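Two-component insecticidal protein 16 kDa unit (Alcaligenes faecalis, PDB 5V3S) is the 16 kDa, aegerolysin-family component of a binary insecticidal protein that kills corn rootworm, probably by a mechanism similar to that of Cry34Ab1/Cry35Ab1. Local coordinates at residues 94-99 with 119-124. Residues are numbered along the deposited sequence; the frame is centred on the assembly and turned at random.
Sequences KLVFEY and ENYTVI
V96 and F97 of one sheet meet Y121 and V123 of the other across the interior of the aegerolysin beta-sandwich. The strand axes come no closer than 8.7 Å and their directions differ by 12°, so the segments run nearly parallel but belong to facing sheets and touch through side chains. A classic beta bulge, with V96 and F97 both set against L89 of strand 83-91, turns two successive side chains inward; V96 departs from regular strand geometry. V96 uses both its methyls. CG2 sits over one face of the Y121 ring, 4.0 Å from the centroid and 14° off the normal, a CH-pi contact displaced toward the ring's rim. With CG1 anti to the backbone N (chi1 175°), the other methyl is directed at V123, where V96 CG1 lies 4.0 Å from V123 CG2. The second V123 methyl, CG1, approaches F97 CD2 obliquely at 3.8 Å. The two branches of V123 are thus divided between the two bulge residues. L113 and V142 also touch F97, which places its ring between strands of both sheets. At the more exposed end, K94 CE passes 4.1 Å from Y121 OH, and that hydroxyl hydrogen-bonds D91 OD2. Inter-sheet cohesion here therefore rests on dispersion and CH-pi contact, whereas the bond to D91, near the turn into strand 94-103, tethers the hydroxyl end of the Y121 ring and probably limits how far it can swing away from V96.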
# COMPACT_ATOMS: atom_id res chain seq x y z
N LYS A 94 2.62 0.84 17.91
CA LYS A 94 1.20 1.12 17.76
C LYS A 94 0.81 0.81 16.29
O LYS A 94 1.39 1.36 15.35
CB LYS A 94 0.88 2.57 18.06
CG LYS A 94 1.30 3.04 19.45
CD LYS A 94 0.07 3.39 20.28
CE LYS A 94 -0.36 4.85 20.11
NZ LYS A 94 -1.16 5.34 21.30
N LEU A 95 -0.17 -0.06 16.11
CA LEU A 95 -0.68 -0.33 14.75
C LEU A 95 -1.60 0.85 14.33
O LEU A 95 -2.59 1.12 15.00
CB LEU A 95 -1.46 -1.64 14.76
CG LEU A 95 -2.09 -2.04 13.40
CD1 LEU A 95 -1.09 -2.21 12.32
CD2 LEU A 95 -2.86 -3.34 13.65
N VAL A 96 -1.27 1.53 13.20
CA VAL A 96 -2.00 2.66 12.72
C VAL A 96 -3.07 2.22 11.69
O VAL A 96 -4.24 2.58 11.87
CB VAL A 96 -1.02 3.67 12.16
CG1 VAL A 96 -1.75 4.85 11.52
CG2 VAL A 96 -0.07 4.06 13.32
N PHE A 97 -2.68 1.44 10.70
CA PHE A 97 -3.66 0.87 9.67
C PHE A 97 -3.21 -0.45 9.08
O PHE A 97 -2.08 -0.86 9.18
CB PHE A 97 -4.05 1.83 8.53
CG PHE A 97 -2.97 2.12 7.49
CD1 PHE A 97 -2.63 1.24 6.51
CD2 PHE A 97 -2.33 3.37 7.44
CE1 PHE A 97 -1.69 1.56 5.53
CE2 PHE A 97 -1.41 3.69 6.49
CZ PHE A 97 -1.07 2.76 5.52
N GLU A 98 -4.18 -1.15 8.55
CA GLU A 98 -3.99 -2.37 7.79
C GLU A 98 -4.60 -2.07 6.44
O GLU A 98 -5.68 -1.40 6.35
CB GLU A 98 -4.69 -3.54 8.45
CG GLU A 98 -4.02 -3.95 9.77
CD GLU A 98 -4.91 -4.85 10.61
OE1 GLU A 98 -6.16 -4.78 10.56
OE2 GLU A 98 -4.34 -5.67 11.25
N TYR A 99 -3.85 -2.41 5.38
CA TYR A 99 -4.38 -2.24 4.05
C TYR A 99 -4.40 -3.60 3.29
O TYR A 99 -3.55 -4.45 3.53
CB TYR A 99 -3.55 -1.20 3.28
CG TYR A 99 -4.14 -0.88 1.93
CD1 TYR A 99 -5.42 -0.25 1.84
CD2 TYR A 99 -3.48 -1.26 0.78
CE1 TYR A 99 -5.96 0.02 0.57
CE2 TYR A 99 -3.97 -0.96 -0.44
CZ TYR A 99 -5.23 -0.34 -0.55
OH TYR A 99 -5.70 -0.14 -1.83
N GLU A 119 -8.32 7.97 16.73
CA GLU A 119 -8.25 9.01 17.74
C GLU A 119 -6.95 9.78 17.60
O GLU A 119 -6.98 10.98 17.70
CB GLU A 119 -8.33 8.41 19.16
CG GLU A 119 -9.74 8.02 19.62
CD GLU A 119 -9.92 8.13 21.14
OE1 GLU A 119 -9.01 8.66 21.86
OE2 GLU A 119 -10.99 7.73 21.64
N ASN A 120 -5.85 9.10 17.33
CA ASN A 120 -4.50 9.73 17.38
C ASN A 120 -3.92 10.07 15.98
O ASN A 120 -2.99 10.79 15.88
CB ASN A 120 -3.58 8.81 18.18
CG ASN A 120 -3.97 8.79 19.65
OD1 ASN A 120 -4.10 9.85 20.26
ND2 ASN A 120 -4.16 7.60 20.21
N TYR A 121 -4.55 9.55 14.91
CA TYR A 121 -4.08 9.67 13.54
C TYR A 121 -5.24 10.00 12.57
O TYR A 121 -6.38 9.59 12.77
CB TYR A 121 -3.40 8.39 13.11
CG TYR A 121 -2.28 7.99 14.04
CD1 TYR A 121 -0.97 8.40 13.82
CD2 TYR A 121 -2.55 7.14 15.08
CE1 TYR A 121 0.08 7.95 14.64
CE2 TYR A 121 -1.56 6.77 15.93
CZ TYR A 121 -0.28 7.19 15.73
OH TYR A 121 0.67 6.79 16.62
N THR A 122 -4.97 10.88 11.66
CA THR A 122 -5.81 11.09 10.52
C THR A 122 -5.21 10.29 9.37
O THR A 122 -4.14 10.52 8.89
CB THR A 122 -6.00 12.56 10.17
OG1 THR A 122 -6.45 13.26 11.35
CG2 THR A 122 -7.08 12.72 9.10
N VAL A 123 -6.01 9.34 8.90
CA VAL A 123 -5.56 8.51 7.82
C VAL A 123 -6.55 8.58 6.67
O VAL A 123 -7.70 8.22 6.86
CB VAL A 123 -5.40 7.08 8.28
CG1 VAL A 123 -4.89 6.22 7.18
CG2 VAL A 123 -4.38 6.95 9.36
N ILE A 124 -6.09 9.03 5.51
CA ILE A 124 -6.94 9.26 4.30
C ILE A 124 -6.41 8.58 3.03
O ILE A 124 -5.24 8.83 2.65
CB ILE A 124 -7.19 10.73 4.01
CG1 ILE A 124 -7.78 11.50 5.22
CG2 ILE A 124 -8.15 10.83 2.76
CD1 ILE A 124 -9.23 11.24 5.51